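Local coordinates for protein transcriptional regulator, SorC family (Enterococcus faecalis, PDB 2O0M) that probably regulates transcription as a DNA-binding SorC family protein whose putative sugar-binding domain may sense a carbohydrate, at residues G128-N133 and W328-E333; L138-E143 and I300-A305; T152-V157 and N189-V194; N171-A176 and A193-K198. All coordinates share one frame; numbering follows the deposited sequence.

Contact 1 (G128-N133 and W328-E333)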
loop_
_atom_site.group_PDB
_atom_site.type_symbol
_atom_site.label_atom_id
_atom_site.label_comp_id
_atom_site.label_asym_id
_atom_site.label_seq_id
_atom_site.Cartn_x
_atom_site.Cartn_y
_atom_site.Cartn_z
ATOM N N GLY A 128 -2.200 13.032 0.734
ATOM C CA GLY A 128 -3.241 12.878 1.755
ATOM C C GLY A 128 -4.554 13.505 1.335
ATOM O O GLY A 128 -5.610 12.902 1.446
ATOM N N ASP A 129 -4.491 14.740 0.861
ATOM C CA ASP A 129 -5.674 15.431 0.339
ATOM C C ASP A 129 -6.315 14.639 -0.794
ATOM O O ASP A 129 -7.537 14.448 -0.829
ATOM C CB ASP A 129 -5.301 16.829 -0.184
ATOM C CG ASP A 129 -5.165 17.863 0.917
ATOM O OD1 ASP A 129 -5.478 17.572 2.088
ATOM O OD2 ASP A 129 -4.753 18.997 0.593
ATOM N N VAL A 130 -5.484 14.169 -1.718
ATOM C CA VAL A 130 -5.970 13.471 -2.904
ATOM C C VAL A 130 -6.589 12.142 -2.492
ATOM O O VAL A 130 -7.664 11.768 -2.981
ATOM C CB VAL A 130 -4.838 13.253 -3.948
ATOM C CG1 VAL A 130 -5.324 12.408 -5.118
ATOM C CG2 VAL A 130 -4.320 14.608 -4.468
ATOM N N LEU A 131 -5.938 11.419 -1.583
ATOM C CA LEU A 131 -6.534 10.162 -1.131
ATOM C C LEU A 131 -7.871 10.417 -0.442
ATOM O O LEU A 131 -8.837 9.676 -0.643
ATOM C CB LEU A 131 -5.609 9.364 -0.207
ATOM C CG LEU A 131 -6.173 8.006 0.239
ATOM C CD1 LEU A 131 -6.421 7.127 -0.969
ATOM C CD2 LEU A 131 -5.240 7.324 1.232
ATOM N N THR A 132 -7.933 11.464 0.380
ATOM C CA THR A 132 -9.185 11.797 1.056
ATOM C C THR A 132 -10.305 12.028 0.027
ATOM O O THR A 132 -11.385 11.449 0.121
ATOM C CB THR A 132 -9.001 13.002 1.979
ATOM O OG1 THR A 132 -8.013 12.679 2.957
ATOM C CG2 THR A 132 -10.298 13.347 2.701
ATOM N N ASN A 133 -10.036 12.856 -0.970
ATOM C CA ASN A 133 -11.038 13.157 -1.991
ATOM C C ASN A 133 -11.431 11.916 -2.783
ATOM O O ASN A 133 -12.611 11.703 -3.088
ATOM C CB ASN A 133 -10.523 14.267 -2.903
ATOM C CG ASN A 133 -10.380 15.588 -2.169
ATOM O OD1 ASN A 133 -11.084 15.849 -1.179
ATOM N ND2 ASN A 133 -9.474 16.432 -2.641
ATOM N N TRP A 328 -6.448 2.829 -9.010
ATOM C CA TRP A 328 -6.205 4.263 -9.145
ATOM C C TRP A 328 -4.764 4.481 -8.697
ATOM O O TRP A 328 -4.385 4.051 -7.605
ATOM C CB TRP A 328 -7.126 5.074 -8.230
ATOM C CG TRP A 328 -8.553 5.173 -8.657
ATOM C CD1 TRP A 328 -9.384 4.146 -8.985
ATOM C CD2 TRP A 328 -9.339 6.367 -8.736
ATOM N NE1 TRP A 328 -10.637 4.633 -9.303
ATOM C CE2 TRP A 328 -10.629 5.992 -9.156
ATOM C CE3 TRP A 328 -9.069 7.719 -8.515
ATOM C CZ2 TRP A 328 -11.648 6.916 -9.345
ATOM C CZ3 TRP A 328 -10.094 8.640 -8.706
ATOM C CH2 TRP A 328 -11.360 8.230 -9.118
ATOM N N LEU A 329 -3.964 5.149 -9.524
ATOM C CA LEU A 329 -2.584 5.466 -9.157
ATOM C C LEU A 329 -2.493 6.947 -8.818
ATOM O O LEU A 329 -2.749 7.795 -9.674
ATOM C CB LEU A 329 -1.612 5.127 -10.286
ATOM C CG LEU A 329 -0.153 5.561 -10.077
ATOM C CD1 LEU A 329 0.469 4.874 -8.868
ATOM C CD2 LEU A 329 0.673 5.292 -11.319
ATOM N N ILE A 330 -2.147 7.243 -7.570
ATOM C CA ILE A 330 -1.844 8.614 -7.141
ATOM C C ILE A 330 -0.331 8.757 -7.174
ATOM O O ILE A 330 0.388 8.012 -6.510
ATOM C CB ILE A 330 -2.348 8.920 -5.725
ATOM C CG1 ILE A 330 -3.866 8.720 -5.668
ATOM C CG2 ILE A 330 -1.937 10.341 -5.319
ATOM C CD1 ILE A 330 -4.467 8.812 -4.300
ATOM N N THR A 331 0.149 9.712 -7.955
ATOM C CA THR A 331 1.575 9.876 -8.153
ATOM C C THR A 331 1.890 11.360 -8.349
ATOM O O THR A 331 1.025 12.224 -8.164
ATOM C CB THR A 331 2.041 9.010 -9.353
ATOM O OG1 THR A 331 3.474 8.939 -9.397
ATOM C CG2 THR A 331 1.472 9.505 -10.685
ATOM N N ASP A 332 3.122 11.651 -8.715
ATOM C CA ASP A 332 3.494 13.047 -8.953
ATOM C C ASP A 332 4.122 13.248 -10.320
ATOM O O ASP A 332 4.361 12.295 -11.057
ATOM C CB ASP A 332 4.352 13.611 -7.816
ATOM C CG ASP A 332 5.632 12.835 -7.575
ATOM O OD1 ASP A 332 6.086 12.098 -8.468
ATOM O OD2 ASP A 332 6.197 12.986 -6.468
ATOM N N GLU A 333 4.335 14.515 -10.661
ATOM C CA GLU A 333 4.897 14.881 -11.948
ATOM C C GLU A 333 6.271 14.268 -12.138
ATOM O O GLU A 333 6.622 13.855 -13.235
ATOM C CB GLU A 333 5.015 16.405 -12.082
ATOM C CG GLU A 333 3.705 17.131 -12.328
ATOM C CD GLU A 333 3.916 18.616 -12.650
ATOM O OE1 GLU A 333 4.437 19.351 -11.784
ATOM O OE2 GLU A 333 3.560 19.051 -13.772
#

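Contact 2 (L138-E143 and I300-A305)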
loop_
_atom_site.group_PDB
_atom_site.type_symbol
_atom_site.label_atom_id
_atom_site.label_comp_id
_atom_site.label_asym_id
_atom_site.label_seq_id
_atom_site.Cartn_x
_atom_site.Cartn_y
_atom_site.Cartn_z
ATOM N N LEU A 138 -15.211 7.391 -3.801
ATOM C CA LEU A 138 -15.295 5.953 -4.074
ATOM C C LEU A 138 -16.081 5.159 -3.023
ATOM O O LEU A 138 -16.877 4.290 -3.366
ATOM C CB LEU A 138 -13.887 5.331 -4.224
ATOM C CG LEU A 138 -13.056 5.629 -5.479
ATOM C CD1 LEU A 138 -11.728 4.888 -5.435
ATOM C CD2 LEU A 138 -13.802 5.282 -6.775
ATOM N N LEU A 139 -15.851 5.441 -1.741
ATOM C CA LEU A 139 -16.414 4.602 -0.679
ATOM C C LEU A 139 -17.924 4.844 -0.498
ATOM O O LEU A 139 -18.350 5.971 -0.231
ATOM C CB LEU A 139 -15.680 4.832 0.642
ATOM C CG LEU A 139 -14.199 4.438 0.667
ATOM C CD1 LEU A 139 -13.654 4.788 2.031
ATOM C CD2 LEU A 139 -13.992 2.954 0.366
ATOM N N PRO A 140 -18.731 3.789 -0.667
ATOM C CA PRO A 140 -20.171 3.939 -0.457
ATOM C C PRO A 140 -20.592 4.035 0.996
ATOM O O PRO A 140 -19.812 3.758 1.909
ATOM C CB PRO A 140 -20.754 2.642 -1.037
ATOM C CG PRO A 140 -19.669 1.986 -1.751
ATOM C CD PRO A 140 -18.401 2.423 -1.106
ATOM N N ASN A 141 -21.855 4.395 1.207
ATOM C CA ASN A 141 -22.449 4.297 2.531
ATOM C C ASN A 141 -22.469 2.858 2.990
ATOM O O ASN A 141 -22.375 1.944 2.180
ATOM C CB ASN A 141 -23.882 4.846 2.529
ATOM C CG ASN A 141 -23.923 6.348 2.493
ATOM O OD1 ASN A 141 -22.958 7.018 2.866
ATOM N ND2 ASN A 141 -25.052 6.896 2.065
ATOM N N GLY A 142 -22.617 2.671 4.295
ATOM C CA GLY A 142 -22.562 1.351 4.903
ATOM C C GLY A 142 -21.248 1.148 5.633
ATOM O O GLY A 142 -20.617 2.114 6.070
ATOM N N GLU A 143 -20.848 -0.110 5.767
ATOM C CA GLU A 143 -19.644 -0.468 6.512
ATOM C C GLU A 143 -18.532 -0.841 5.537
ATOM O O GLU A 143 -18.613 -1.862 4.854
ATOM C CB GLU A 143 -19.909 -1.643 7.457
ATOM C CG GLU A 143 -21.102 -1.449 8.389
ATOM C CD GLU A 143 -20.904 -0.347 9.393
ATOM O OE1 GLU A 143 -19.818 -0.294 10.012
ATOM O OE2 GLU A 143 -21.851 0.458 9.581
ATOM N N ILE A 300 -11.272 -6.756 -5.375
ATOM C CA ILE A 300 -11.564 -5.652 -4.456
ATOM C C ILE A 300 -11.916 -4.427 -5.296
ATOM O O ILE A 300 -11.144 -4.046 -6.161
ATOM C CB ILE A 300 -10.360 -5.365 -3.529
ATOM C CG1 ILE A 300 -10.111 -6.581 -2.629
ATOM C CG2 ILE A 300 -10.599 -4.137 -2.684
ATOM C CD1 ILE A 300 -8.892 -6.483 -1.792
ATOM N N PRO A 301 -13.105 -3.823 -5.072
ATOM C CA PRO A 301 -13.537 -2.724 -5.951
ATOM C C PRO A 301 -12.635 -1.505 -5.950
ATOM O O PRO A 301 -12.407 -0.920 -7.002
ATOM C CB PRO A 301 -14.944 -2.362 -5.435
ATOM C CG PRO A 301 -15.128 -3.070 -4.175
ATOM C CD PRO A 301 -14.116 -4.169 -4.063
ATOM N N TYR A 302 -12.108 -1.139 -4.782
ATOM C CA TYR A 302 -11.428 0.151 -4.629
ATOM C C TYR A 302 -9.970 -0.101 -4.241
ATOM O O TYR A 302 -9.664 -0.478 -3.113
ATOM C CB TYR A 302 -12.166 1.025 -3.610
ATOM C CG TYR A 302 -13.644 1.083 -3.910
ATOM C CD1 TYR A 302 -14.101 1.555 -5.133
ATOM C CD2 TYR A 302 -14.576 0.581 -3.015
ATOM C CE1 TYR A 302 -15.465 1.580 -5.435
ATOM C CE2 TYR A 302 -15.940 0.604 -3.303
ATOM C CZ TYR A 302 -16.374 1.090 -4.521
ATOM O OH TYR A 302 -17.733 1.110 -4.816
ATOM N N VAL A 303 -9.084 0.055 -5.215
ATOM C CA VAL A 303 -7.678 -0.252 -5.045
ATOM C C VAL A 303 -6.912 1.003 -5.406
ATOM O O VAL A 303 -7.035 1.484 -6.516
ATOM C CB VAL A 303 -7.240 -1.428 -5.936
ATOM C CG1 VAL A 303 -5.757 -1.720 -5.730
ATOM C CG2 VAL A 303 -8.059 -2.673 -5.615
ATOM N N VAL A 304 -6.126 1.517 -4.459
ATOM C CA VAL A 304 -5.424 2.765 -4.667
ATOM C C VAL A 304 -3.960 2.558 -4.339
ATOM O O VAL A 304 -3.624 2.220 -3.196
ATOM C CB VAL A 304 -6.006 3.897 -3.793
ATOM C CG1 VAL A 304 -5.332 5.223 -4.123
ATOM C CG2 VAL A 304 -7.514 4.016 -3.987
ATOM N N ALA A 305 -3.111 2.773 -5.344
ATOM C CA ALA A 305 -1.658 2.773 -5.185
ATOM C C ALA A 305 -1.189 4.233 -5.100
ATOM O O ALA A 305 -1.603 5.083 -5.898
ATOM C CB ALA A 305 -0.996 2.103 -6.348
#

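Contact 3 (T152-V157 and N189-V194). With PO4 (phosphate ion), chain B.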
loop_
_atom_site.group_PDB
_atom_site.type_symbol
_atom_site.label_atom_id
_atom_site.label_comp_id
_atom_site.label_asym_id
_atom_site.label_seq_id
_atom_site.Cartn_x
_atom_site.Cartn_y
_atom_site.Cartn_z
ATOM N N THR A 152 7.009 4.779 4.519
ATOM C CA THR A 152 7.163 6.214 4.710
ATOM C C THR A 152 6.083 7.024 3.992
ATOM O O THR A 152 5.492 7.928 4.567
ATOM C CB THR A 152 8.558 6.675 4.267
ATOM O OG1 THR A 152 9.548 5.962 5.010
ATOM C CG2 THR A 152 8.732 8.159 4.486
ATOM N N THR A 153 5.807 6.682 2.736
ATOM C CA THR A 153 4.762 7.365 1.977
ATOM C C THR A 153 3.425 7.265 2.674
ATOM O O THR A 153 2.741 8.263 2.875
ATOM C CB THR A 153 4.641 6.773 0.572
ATOM O OG1 THR A 153 5.880 6.975 -0.111
ATOM C CG2 THR A 153 3.522 7.424 -0.204
HETATM N N MSE A 154 3.049 6.049 3.041
HETATM C CA MSE A 154 1.755 5.835 3.658
HETATM C C MSE A 154 1.627 6.519 5.033
HETATM O O MSE A 154 0.547 6.998 5.393
HETATM C CB MSE A 154 1.474 4.343 3.778
HETATM C CG MSE A 154 1.259 3.657 2.434
HETATM SE SE MSE A 154 -0.375 4.239 1.542
HETATM C CE MSE A 154 -1.618 3.589 2.874
ATOM N N ALA A 155 2.715 6.573 5.794
ATOM C CA ALA A 155 2.715 7.241 7.097
ATOM C C ALA A 155 2.381 8.728 6.908
ATOM O O ALA A 155 1.537 9.293 7.614
ATOM C CB ALA A 155 4.053 7.091 7.763
HETATM N N MSE A 156 3.013 9.333 5.918
HETATM C CA MSE A 156 2.773 10.756 5.639
HETATM C C MSE A 156 1.396 11.022 5.058
HETATM O O MSE A 156 0.730 12.016 5.420
HETATM C CB MSE A 156 3.844 11.305 4.710
HETATM C CG MSE A 156 5.212 11.344 5.339
HETATM SE SE MSE A 156 5.318 12.365 7.001
HETATM C CE MSE A 156 4.061 13.771 6.617
ATOM N N VAL A 157 0.954 10.148 4.152
ATOM C CA VAL A 157 -0.402 10.215 3.643
ATOM C C VAL A 157 -1.412 10.165 4.785
ATOM O O VAL A 157 -2.325 10.990 4.862
ATOM C CB VAL A 157 -0.690 9.061 2.647
ATOM C CG1 VAL A 157 -2.191 8.946 2.381
ATOM C CG2 VAL A 157 0.084 9.274 1.345
ATOM N N ASN A 189 -0.094 -1.277 11.049
ATOM C CA ASN A 189 -0.952 -1.024 12.225
ATOM C C ASN A 189 -0.990 0.465 12.549
ATOM O O ASN A 189 -2.052 1.032 12.841
ATOM C CB ASN A 189 -0.450 -1.749 13.490
ATOM C CG ASN A 189 -0.913 -3.194 13.605
ATOM O OD1 ASN A 189 -0.313 -4.001 14.366
ATOM N ND2 ASN A 189 -1.953 -3.544 12.878
ATOM N N SER A 190 0.184 1.082 12.537
ATOM C CA SER A 190 0.308 2.495 12.873
ATOM C C SER A 190 -0.409 3.367 11.855
ATOM O O SER A 190 -1.139 4.301 12.228
ATOM C CB SER A 190 1.775 2.884 13.005
ATOM O OG SER A 190 2.378 2.128 14.039
ATOM N N ILE A 191 -0.233 3.055 10.570
ATOM C CA ILE A 191 -0.912 3.800 9.505
ATOM C C ILE A 191 -2.439 3.652 9.699
ATOM O O ILE A 191 -3.180 4.615 9.586
ATOM C CB ILE A 191 -0.465 3.332 8.071
ATOM C CG1 ILE A 191 0.815 4.049 7.610
ATOM C CG2 ILE A 191 -1.525 3.629 7.043
ATOM C CD1 ILE A 191 2.036 3.767 8.417
ATOM N N SER A 192 -2.905 2.447 10.029
ATOM C CA SER A 192 -4.351 2.210 10.218
ATOM C C SER A 192 -4.922 3.104 11.317
ATOM O O SER A 192 -6.010 3.700 11.170
ATOM C CB SER A 192 -4.614 0.744 10.586
ATOM O OG SER A 192 -4.156 -0.122 9.560
ATOM N N ALA A 193 -4.177 3.213 12.416
ATOM C CA ALA A 193 -4.637 3.974 13.575
ATOM C C ALA A 193 -4.694 5.450 13.254
ATOM O O ALA A 193 -5.666 6.142 13.604
ATOM C CB ALA A 193 -3.750 3.716 14.771
ATOM N N VAL A 194 -3.666 5.936 12.572
ATOM C CA VAL A 194 -3.619 7.343 12.180
ATOM C C VAL A 194 -4.732 7.665 11.186
ATOM O O VAL A 194 -5.448 8.669 11.332
ATOM C CB VAL A 194 -2.232 7.739 11.623
ATOM C CG1 VAL A 194 -2.256 9.165 11.056
ATOM C CG2 VAL A 194 -1.188 7.625 12.733
HETATM P P PO4 B . 8.156 3.792 1.125
HETATM O O1 PO4 B . 8.811 3.590 -0.192
HETATM O O2 PO4 B . 7.002 4.720 1.054
HETATM O O3 PO4 B . 7.804 2.463 1.717
HETATM O O4 PO4 B . 9.166 4.353 2.077
#

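Contact 4 (N171-A176 and A193-K198)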
loop_
_atom_site.group_PDB
_atom_site.type_symbol
_atom_site.label_atom_id
_atom_site.label_comp_id
_atom_site.label_asym_id
_atom_site.label_seq_id
_atom_site.Cartn_x
_atom_site.Cartn_y
_atom_site.Cartn_z
ATOM N N ASN A 171 -16.195 3.754 8.244
ATOM C CA ASN A 171 -14.968 3.150 7.722
ATOM C C ASN A 171 -14.100 2.544 8.811
ATOM O O ASN A 171 -13.823 3.190 9.823
ATOM C CB ASN A 171 -14.159 4.206 6.971
ATOM C CG ASN A 171 -14.957 4.892 5.882
ATOM O OD1 ASN A 171 -14.965 6.130 5.785
ATOM N ND2 ASN A 171 -15.629 4.104 5.053
ATOM N N LEU A 172 -13.668 1.303 8.581
ATOM C CA LEU A 172 -12.749 0.591 9.457
ATOM C C LEU A 172 -11.419 0.366 8.718
ATOM O O LEU A 172 -11.410 -0.164 7.599
ATOM C CB LEU A 172 -13.341 -0.756 9.850
ATOM C CG LEU A 172 -12.511 -1.649 10.757
ATOM C CD1 LEU A 172 -12.432 -1.061 12.147
ATOM C CD2 LEU A 172 -13.072 -3.051 10.783
ATOM N N PHE A 173 -10.316 0.739 9.357
ATOM C CA PHE A 173 -8.983 0.563 8.786
ATOM C C PHE A 173 -8.263 -0.589 9.476
ATOM O O PHE A 173 -8.249 -0.685 10.710
ATOM C CB PHE A 173 -8.151 1.854 8.876
ATOM C CG PHE A 173 -8.751 3.010 8.134
ATOM C CD1 PHE A 173 -8.352 3.315 6.838
ATOM C CD2 PHE A 173 -9.772 3.763 8.716
ATOM C CE1 PHE A 173 -8.917 4.399 6.154
ATOM C CE2 PHE A 173 -10.355 4.844 8.030
ATOM C CZ PHE A 173 -9.929 5.144 6.738
ATOM N N VAL A 174 -7.682 -1.466 8.666
ATOM C CA VAL A 174 -6.930 -2.592 9.152
ATOM C C VAL A 174 -5.658 -2.723 8.323
ATOM O O VAL A 174 -5.618 -2.302 7.162
ATOM C CB VAL A 174 -7.746 -3.897 9.028
ATOM C CG1 VAL A 174 -8.961 -3.842 9.930
ATOM C CG2 VAL A 174 -8.171 -4.161 7.578
ATOM N N PRO A 175 -4.614 -3.307 8.908
ATOM C CA PRO A 175 -3.425 -3.591 8.093
ATOM C C PRO A 175 -3.714 -4.673 7.053
ATOM O O PRO A 175 -4.455 -5.603 7.349
ATOM C CB PRO A 175 -2.436 -4.125 9.118
ATOM C CG PRO A 175 -3.312 -4.727 10.179
ATOM C CD PRO A 175 -4.449 -3.774 10.296
ATOM N N ALA A 176 -3.114 -4.572 5.862
ATOM C CA ALA A 176 -3.323 -5.573 4.810
ATOM C C ALA A 176 -2.490 -6.826 5.066
ATOM O O ALA A 176 -2.832 -7.934 4.610
ATOM C CB ALA A 176 -2.970 -5.012 3.458
ATOM N N ALA A 193 -4.177 3.213 12.416
ATOM C CA ALA A 193 -4.637 3.974 13.575
ATOM C C ALA A 193 -4.694 5.450 13.254
ATOM O O ALA A 193 -5.666 6.142 13.604
ATOM C CB ALA A 193 -3.750 3.716 14.771
ATOM N N VAL A 194 -3.666 5.936 12.572
ATOM C CA VAL A 194 -3.619 7.343 12.180
ATOM C C VAL A 194 -4.732 7.665 11.186
ATOM O O VAL A 194 -5.448 8.669 11.332
ATOM C CB VAL A 194 -2.232 7.739 11.623
ATOM C CG1 VAL A 194 -2.256 9.165 11.056
ATOM C CG2 VAL A 194 -1.188 7.625 12.733
HETATM N N MSE A 195 -4.888 6.819 10.175
HETATM C CA MSE A 195 -5.952 7.039 9.194
HETATM C C MSE A 195 -7.305 7.078 9.877
HETATM O O MSE A 195 -8.131 7.932 9.572
HETATM C CB MSE A 195 -5.956 5.938 8.139
HETATM C CG MSE A 195 -4.832 6.025 7.166
HETATM SE SE MSE A 195 -5.344 5.253 5.421
HETATM C CE MSE A 195 -3.816 5.908 4.443
ATOM N N ALA A 196 -7.528 6.159 10.808
ATOM C CA ALA A 196 -8.804 6.116 11.515
ATOM C C ALA A 196 -9.041 7.432 12.244
ATOM O O ALA A 196 -10.115 8.035 12.136
ATOM C CB ALA A 196 -8.842 4.958 12.483
ATOM N N ASN A 197 -8.018 7.891 12.963
ATOM C CA ASN A 197 -8.107 9.143 13.702
ATOM C C ASN A 197 -8.407 10.320 12.800
ATOM O O ASN A 197 -9.341 11.067 13.047
ATOM C CB ASN A 197 -6.819 9.427 14.470
ATOM C CG ASN A 197 -6.884 10.739 15.244
ATOM O OD1 ASN A 197 -7.740 10.919 16.118
ATOM N ND2 ASN A 197 -5.995 11.662 14.920
ATOM N N LYS A 198 -7.627 10.465 11.738
ATOM C CA LYS A 198 -7.733 11.645 10.887
ATOM C C LYS A 198 -9.038 11.694 10.077
ATOM O O LYS A 198 -9.529 12.785 9.746
ATOM C CB LYS A 198 -6.530 11.744 9.958
ATOM C CG LYS A 198 -5.209 11.913 10.670
ATOM C CD LYS A 198 -5.073 13.256 11.355
ATOM C CE LYS A 198 -3.611 13.536 11.689
ATOM N NZ LYS A 198 -3.445 14.169 13.006
#

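Contact 1 (G128-N133 and W328-E333)
V130 and L131 meet I330 through aliphatic groups alone, with no flat group between them. The W328 ring, two residues before I330 on the strand, packs on T134 and L138 further along helix 122-138. The contact packs this helix on strand 328-332 in the Rossmann-like alpha/beta domain. The strand sits between the parallel strands 109-113 and 302-306. The side chain of I330 rises from the sheet toward the helix. Its chain is extended beyond CG1 (chi2 172°), which carries the methyl CD1 to the helix surface. CD1 lies 3.8 Å from V130 CG1. It also lies 4.0 Å from L131 CA, so it rests partly on backbone. V130 and I330 run past each other in opposite directions. The V130 branch in contact, CG1, also lies 4.0 Å from I330 CG2. L131 adds a looser touch, its CD1 4.2 Å from I330 CD1. L131 also packs on V304 and I306 of the next strand. V130 also packs on I111 and V113 of strand 109-113, so this turn lies over three adjacent strands. Beyond I330 the strand ends at D332, the N-cap of helix 333-339, where OD1 accepts from A335 N. On the helix, G128 O accepts two bonds from T132. The backbone N and OG1 approach from opposite faces of the carbonyl plane, OG1 at 2.8 Å from G128 O.

Contact 2 (L138-E143 and I300-A305)
L138 ends helix 122-138 and is the first residue here to meet the ring of Y302. The helix belongs to a beta-alpha-beta crossover of the Rossmann-like domain that leads from strand 109-113 to strand 142-148. Y302 opens strand 302-306, one of the strands passed over on the way. The CB of L138 lies 3.9 Å from Y302 CD1, and both its terminal methyls lie near the same ring carbon. Its carbonyl O sits over one ring face, offset toward the rim, with L138 O 3.4 Å from Y302 CZ. P301 CB covers the opposite face near the centre, so the ring is held between a carbonyl and a proline. L139 is where the chain leaves the helix. Its CB points away from the strand, but its end comes nearer, with CD2 4.2 Å from Y302 CD2, crossing the ring obliquely. Its own carbonyl accepts a hydrogen bond from R169 NH1. P140 follows, before N141 carries the chain on to G142, which starts strand 142-148 with backbone bonds to K168 and H170. P140 comes at the phenol end from the opposite direction. Its CD approaches Y302 CE2 obliquely at 3.8 Å. The outermost touch is P140 CG to Y302 OH at 3.7 Å.

Contact 3 (T152-V157 and N189-V194)
Helices 152-159 and 188-199 come close at A155 and I191, whose CA atoms are 5.5 Å apart. The small side chain of A155 is consistent with so close an approach. I191 supplies about half of the buried surface. Its CG1 lies against helix backbone, 3.6 Å from A155 N and also close to M154 C. Its CD1 turns to A155 CB at 3.9 Å. M154, a selenomethionine, crosses I191 at about a right angle. Its CB touches I191 CG1 at 3.9 Å. The rest of its chain is bent at both chi2 and chi3, which brings CE near I191 CG2. M154 and I191 also both rest on V148 of strand 142-148. At the start of helix 152-159, a phosphate ion is bound. T153 holds phosphate O2 twice, through its backbone N at 2.8 Å and through OG1 at 2.8 Å. The backbone bond is nearly straight, at 163°. The chi1 of -62° sets OG1 beside the backbone N, which lets both donors converge on one oxygen. T152 N gives a weak bond to phosphate O4. K312 NZ and R252 NH1 also bond the ion. The ion probably came from the crystallisation liquor. This is still consistent with a site for a phosphorylated sugar in this family. Beside an apolar helix-helix contact, a helix N-terminus and two basic side chains should suit an anion.

Contact 4 (N171-A176 and A193-K198)
F173 and M195 cross at about a right angle, and the ring of F173 presents a face to the helix. They join strand 169-175 to helix 188-199 within a beta-alpha-beta unit that goes on to strand 202-203. M195 is a selenomethionine. Its CB stands over the ring face in a CH-pi contact, 3.9 Å from the F173 ring centroid and 17° off the ring normal. It is displaced somewhat toward the CD1 and CE1 side. From CB the chain runs out in extended form past the CD1-CE1 rim. The selenium therefore lies obliquely to the ring, 4.6 Å from the F173 centroid, in a Met-aromatic contact. The end of M195 leads away from the strand, to M154 and A158 of helix 152-159 and to V148 of the sheet. The side chain thus bridges this strand, its neighbour and a second helix. A196 meets the CD2-CE2 part of the ring, from the same side of its plane as M195. Its CA approaches F173 CD2 obliquely at 3.8 Å, so the helix backbone itself is part of the surface. Its CB is a little further, 4.1 Å from F173 CD2. The chi1 of F173, -61°, sets CG beside its backbone N, which turns the ring toward the helix, with M195 over its face and A196 beside CD2. T199 OG1 also bonds M195 O, one turn back on the helix. F173 itself is fixed in the sheet by backbone bonds to N202 and R204. Its CE1 makes the shortest touch across the contact, 3.7 Å from M195 SE.

How the contacts relate
All four contacts join parts of one Rossmann-like domain. Contacts 1, 3 and 4 are buried. Contact 2 is only partly so, with P140 exposed to solvent. It packs a tyrosine ring against leucine, proline and a carbonyl at the end of a helix. Contacts 1 and 4 both lay a helix on a strand, the first with aliphatic groups alone, the second with a phenylalanine ring and selenium. Contact 3 joins two helices and is the only one with a bound anion. Contacts 1 and 2 meet through neighbouring strands, where I330 N and A305 O probably bond. Contacts 3 and 4 share helix 188-199, and their selenomethionine methyls touch. L131 CD2 of contact 1 reaches both V157 and M195.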